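Local coordinates for protein esterase A (Caulobacter crescentus, PDB 5GKV) that is a penicillin-binding protein homolog of the beta-lactamase family and probably hydrolyses ester substrates, at residues 22-27 / 47-52; 278-283 / 290-295. All blocks are in the same frame, centred on the assembly; numbering follows the deposited sequence.

Interaction 1: 22-27 / 47-52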
loop_
_atom_site.group_PDB
_atom_site.type_symbol
_atom_site.label_atom_id
_atom_site.label_comp_id
_atom_site.label_asym_id
_atom_site.label_seq_id
_atom_site.Cartn_x
_atom_site.Cartn_y
_atom_site.Cartn_z
ATOM N N ASP A 22 -6.190 -19.453 21.563
ATOM C CA ASP A 22 -5.061 -19.919 22.363
ATOM C C ASP A 22 -3.806 -20.161 21.514
ATOM O O ASP A 22 -2.681 -19.909 21.964
ATOM C CB ASP A 22 -5.489 -21.190 23.095
ATOM C CG ASP A 22 -4.352 -21.858 23.836
ATOM O OD1 ASP A 22 -3.925 -21.303 24.879
ATOM O OD2 ASP A 22 -3.910 -22.945 23.380
ATOM N N ARG A 23 -3.980 -20.646 20.282
ATOM C CA ARG A 23 -2.816 -20.897 19.436
ATOM C C ARG A 23 -1.981 -19.637 19.226
ATOM O O ARG A 23 -0.752 -19.723 19.099
ATOM C CB ARG A 23 -3.251 -21.456 18.088
ATOM C CG ARG A 23 -2.090 -21.651 17.128
ATOM C CD ARG A 23 -2.470 -22.552 15.991
ATOM N NE ARG A 23 -1.291 -23.155 15.390
ATOM C CZ ARG A 23 -1.221 -23.521 14.114
ATOM N NH1 ARG A 23 -2.264 -23.330 13.308
ATOM N NH2 ARG A 23 -0.102 -24.062 13.642
ATOM N N PHE A 24 -2.617 -18.460 19.215
ATOM C CA PHE A 24 -1.931 -17.211 18.904
ATOM C C PHE A 24 -1.784 -16.310 20.129
ATOM O O PHE A 24 -1.682 -15.086 19.997
ATOM C CB PHE A 24 -2.648 -16.484 17.765
ATOM C CG PHE A 24 -2.580 -17.219 16.451
ATOM C CD1 PHE A 24 -1.439 -17.165 15.677
ATOM C CD2 PHE A 24 -3.651 -17.972 15.999
ATOM C CE1 PHE A 24 -1.358 -17.838 14.472
ATOM C CE2 PHE A 24 -3.580 -18.656 14.803
ATOM C CZ PHE A 24 -2.434 -18.590 14.035
ATOM N N ALA A 25 -1.726 -16.906 21.327
ATOM C CA ALA A 25 -1.574 -16.115 22.545
ATOM C C ALA A 25 -0.360 -15.196 22.483
ATOM O O ALA A 25 -0.397 -14.097 23.031
ATOM C CB ALA A 25 -1.478 -17.029 23.774
ATOM N N ALA A 26 0.729 -15.629 21.833
ATOM C CA ALA A 26 1.906 -14.766 21.730
ATOM C C ALA A 26 1.596 -13.465 20.990
ATOM O O ALA A 26 2.177 -12.413 21.299
ATOM C CB ALA A 26 3.052 -15.504 21.022
ATOM N N VAL A 27 0.693 -13.514 20.014
ATOM C CA VAL A 27 0.327 -12.293 19.300
ATOM C C VAL A 27 -0.335 -11.303 20.251
ATOM O O VAL A 27 -0.000 -10.113 20.259
ATOM C CB VAL A 27 -0.580 -12.621 18.102
ATOM C CG1 VAL A 27 -0.969 -11.337 17.379
ATOM C CG2 VAL A 27 0.163 -13.548 17.130
ATOM N N PHE A 47 -4.722 -11.341 11.388
ATOM C CA PHE A 47 -3.919 -12.405 10.805
ATOM C C PHE A 47 -4.868 -13.455 10.259
ATOM O O PHE A 47 -5.860 -13.796 10.910
ATOM C CB PHE A 47 -2.958 -13.002 11.855
ATOM C CG PHE A 47 -1.950 -13.949 11.289
ATOM C CD1 PHE A 47 -0.846 -13.470 10.595
ATOM C CD2 PHE A 47 -2.081 -15.317 11.479
ATOM C CE1 PHE A 47 0.103 -14.345 10.086
ATOM C CE2 PHE A 47 -1.130 -16.202 10.971
ATOM C CZ PHE A 47 -0.046 -15.713 10.267
ATOM N N ALA A 48 -4.584 -13.937 9.045
ATOM C CA ALA A 48 -5.508 -14.803 8.329
ATOM C C ALA A 48 -4.785 -16.044 7.824
ATOM O O ALA A 48 -3.616 -15.992 7.435
ATOM C CB ALA A 48 -6.170 -14.074 7.144
ATOM N N ILE A 49 -5.506 -17.161 7.833
ATOM C CA ILE A 49 -5.012 -18.435 7.331
ATOM C C ILE A 49 -5.962 -18.863 6.235
ATOM O O ILE A 49 -7.165 -19.000 6.478
ATOM C CB ILE A 49 -4.936 -19.503 8.434
ATOM C CG1 ILE A 49 -3.915 -19.101 9.495
ATOM C CG2 ILE A 49 -4.578 -20.859 7.829
ATOM C CD1 ILE A 49 -3.928 -20.004 10.719
ATOM N N GLU A 50 -5.428 -19.043 5.029
ATOM C CA GLU A 50 -6.220 -19.388 3.852
ATOM C C GLU A 50 -7.427 -18.468 3.715
ATOM O O GLU A 50 -8.556 -18.911 3.495
ATOM C CB GLU A 50 -6.626 -20.859 3.893
ATOM C CG GLU A 50 -5.397 -21.749 4.017
ATOM C CD GLU A 50 -5.715 -23.222 4.113
ATOM O OE1 GLU A 50 -6.851 -23.571 4.495
ATOM O OE2 GLU A 50 -4.815 -24.030 3.804
ATOM N N GLY A 51 -7.186 -17.164 3.868
ATOM C CA GLY A 51 -8.211 -16.163 3.679
ATOM C C GLY A 51 -9.153 -15.951 4.845
ATOM O O GLY A 51 -9.972 -15.023 4.793
ATOM N N GLU A 52 -9.066 -16.775 5.887
ATOM C CA GLU A 52 -9.936 -16.710 7.052
ATOM C C GLU A 52 -9.223 -15.948 8.161
ATOM O O GLU A 52 -8.170 -16.393 8.623
ATOM C CB GLU A 52 -10.248 -18.125 7.531
ATOM C CG GLU A 52 -10.852 -19.018 6.458
ATOM C CD GLU A 52 -11.956 -19.905 7.000
ATOM O OE1 GLU A 52 -11.999 -20.110 8.241
ATOM O OE2 GLU A 52 -12.741 -20.425 6.178
#
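F24 O accepts a hydrogen bond from V27 N at 2.8 Å, in the first turn of helix 25-35, and the phenyl ring of F24 reaches across to F47 and I49. These two belong to a beta hairpin of the antiparallel sheet of the beta-lactamase fold. Strands 42-49 and 52-60 are joined by a type I' turn from I49 to E52. I49 N and E52 O pair at 2.9 Å, and E50 and G51 carry the positive phi angles of this turn. No hydrogen bond links the two segments; only carbon atoms of F24, F47 and I49 meet. F47 has its CG anti to the backbone N (chi1 -171°), which brings its ring up to that of F24. The ring centroids are 5.6 Å apart, with planes at 57°. The two rings come closest at F24 CE1 and F47 CE2, 3.9 Å apart. V54 and V55 of strand 52-60 and the C-terminal residues S385 and L386 also touch F24. Within its own segment, R23 lays its CG over one face of the F24 ring, offset toward the rim. I49 comes instead to the ring edge, where its CD1 lies near the ring plane, 3.9 Å from F24 CZ.

Interaction 2: 278-283 / 290-295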
loop_
_atom_site.group_PDB
_atom_site.type_symbol
_atom_site.label_atom_id
_atom_site.label_comp_id
_atom_site.label_asym_id
_atom_site.label_seq_id
_atom_site.Cartn_x
_atom_site.Cartn_y
_atom_site.Cartn_z
ATOM N N GLY A 278 -5.256 -12.164 1.892
ATOM C CA GLY A 278 -5.475 -13.592 2.086
ATOM C C GLY A 278 -5.872 -14.307 0.806
ATOM O O GLY A 278 -5.462 -15.448 0.568
ATOM N N ALA A 279 -6.665 -13.645 -0.042
ATOM C CA ALA A 279 -7.009 -14.236 -1.330
ATOM C C ALA A 279 -5.761 -14.480 -2.171
ATOM O O ALA A 279 -5.642 -15.520 -2.830
ATOM C CB ALA A 279 -8.001 -13.344 -2.078
ATOM N N LEU A 280 -4.815 -13.533 -2.161
ATOM C CA LEU A 280 -3.544 -13.723 -2.858
ATOM C C LEU A 280 -2.672 -14.796 -2.202
ATOM O O LEU A 280 -1.775 -15.337 -2.864
ATOM C CB LEU A 280 -2.776 -12.396 -2.926
ATOM C CG LEU A 280 -3.568 -11.189 -3.427
ATOM C CD1 LEU A 280 -2.645 -9.968 -3.595
ATOM C CD2 LEU A 280 -4.250 -11.532 -4.756
ATOM N N ALA A 281 -2.903 -15.114 -0.928
ATOM C CA ALA A 281 -2.186 -16.202 -0.264
ATOM C C ALA A 281 -2.851 -17.562 -0.440
ATOM O O ALA A 281 -2.261 -18.577 -0.049
ATOM C CB ALA A 281 -2.050 -15.926 1.244
ATOM N N HIS A 282 -4.057 -17.606 -1.000
ATOM C CA HIS A 282 -4.899 -18.799 -1.040
ATOM C C HIS A 282 -5.474 -18.995 -2.445
ATOM O O HIS A 282 -6.687 -19.115 -2.651
ATOM C CB HIS A 282 -6.002 -18.691 0.010
ATOM C CG HIS A 282 -6.781 -19.953 0.215
ATOM N ND1 HIS A 282 -6.179 -21.186 0.353
ATOM C CD2 HIS A 282 -8.114 -20.173 0.311
ATOM C CE1 HIS A 282 -7.108 -22.110 0.532
ATOM N NE2 HIS A 282 -8.291 -21.522 0.508
ATOM N N GLY A 283 -4.590 -18.995 -3.438
ATOM C CA GLY A 283 -4.977 -19.355 -4.787
ATOM C C GLY A 283 -5.825 -18.343 -5.518
ATOM O O GLY A 283 -6.429 -18.692 -6.539
ATOM N N SER A 290 -13.316 -16.166 -7.099
ATOM C CA SER A 290 -11.995 -16.013 -7.703
ATOM C C SER A 290 -11.742 -14.551 -8.078
ATOM O O SER A 290 -12.455 -13.984 -8.913
ATOM C CB SER A 290 -11.864 -16.903 -8.940
ATOM O OG SER A 290 -10.552 -16.808 -9.486
ATOM N N LEU A 291 -10.739 -13.935 -7.449
ATOM C CA LEU A 291 -10.316 -12.585 -7.815
ATOM C C LEU A 291 -9.248 -12.571 -8.898
ATOM O O LEU A 291 -9.141 -11.585 -9.635
ATOM C CB LEU A 291 -9.765 -11.849 -6.586
ATOM C CG LEU A 291 -10.772 -11.673 -5.457
ATOM C CD1 LEU A 291 -10.150 -10.925 -4.299
ATOM C CD2 LEU A 291 -11.979 -10.935 -5.997
ATOM N N ILE A 292 -8.463 -13.639 -9.004
ATOM C CA ILE A 292 -7.304 -13.701 -9.889
ATOM C C ILE A 292 -6.843 -15.155 -9.912
ATOM O O ILE A 292 -7.089 -15.898 -8.954
ATOM C CB ILE A 292 -6.194 -12.749 -9.394
ATOM C CG1 ILE A 292 -5.018 -12.696 -10.370
ATOM C CG2 ILE A 292 -5.710 -13.166 -7.986
ATOM C CD1 ILE A 292 -4.045 -11.543 -10.107
ATOM N N THR A 293 -6.188 -15.585 -10.993
ATOM C CA THR A 293 -5.670 -16.950 -11.048
ATOM C C THR A 293 -4.321 -17.062 -10.348
ATOM O O THR A 293 -3.615 -16.065 -10.165
ATOM C CB THR A 293 -5.523 -17.415 -12.502
ATOM O OG1 THR A 293 -4.346 -16.827 -13.089
ATOM C CG2 THR A 293 -6.758 -17.047 -13.313
ATOM N N PRO A 294 -3.932 -18.276 -9.947
ATOM C CA PRO A 294 -2.565 -18.464 -9.421
ATOM C C PRO A 294 -1.484 -17.975 -10.368
ATOM O O PRO A 294 -0.498 -17.362 -9.932
ATOM C CB PRO A 294 -2.487 -19.981 -9.203
ATOM C CG PRO A 294 -3.924 -20.392 -8.925
ATOM C CD PRO A 294 -4.787 -19.466 -9.753
ATOM N N ALA A 295 -1.647 -18.235 -11.665
ATOM C CA ALA A 295 -0.703 -17.710 -12.646
ATOM C C ALA A 295 -0.618 -16.190 -12.563
ATOM O O ALA A 295 0.482 -15.621 -12.616
ATOM C CB ALA A 295 -1.110 -18.154 -14.047
HETATM O O HOH W 1 -8.796 -18.173 -7.988
#
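L280 and I292 meet through methyl groups where helix 270-281 packs against the loop leading into helix 294-301 in the beta-lactamase fold. The chain between them runs through the short strands 285-286 and 289-290, the second ending at S290. The L280 CB does not point straight at the loop. CG sits beside the backbone N (chi1 -50°), and there the side chain forks. CD1 continues the extended chain (chi2 -174°) and makes no contact with 290-295. CD2 takes the other branch and ends 3.9 Å from I292 CG2. L88 of helix 82-95 and F322 also touch the L280 side chain. The preceding residue, A279, packs its CB against L291 CD1, also at 3.9 Å. At the exposed end, the P294 ring lies against a carbonyl, with CD 3.7 Å from G283 O. A water joins the polar groups here. It donates to G283 O at 2.8 Å and to I292 O at 3.0 Å, and accepts from S290 OG at 2.7 Å. T293 caps the following helix, its OG1 bonding to G296 N. No direct hydrogen bond crosses between the segments. The chemistry implies a division of labour: methyl groups fill the buried side, while the water uses both its hydrogens to bridge two carbonyls that cannot bond to each other.

How the interactions relate
Interaction 1 closes before interaction 2 opens, so the two follow in series along the chain. Their centres lie about 19 Å apart. Interaction 1 sets the N-terminal helix 25-35 against the hairpin of strands 42-49 and 52-60, with helix 373-384 beside it. Interaction 2 joins helix 270-281 to the start of helix 294-301, next to helices 82-95 and 190-202. They share no helix or strand. They do touch: E50 O, in the hairpin turn, is 3.5 Å from H282 CD2, a packing contact. Thus the turn at one end of strands 42-49 and 52-60 abuts the segment at the end of helix 270-281.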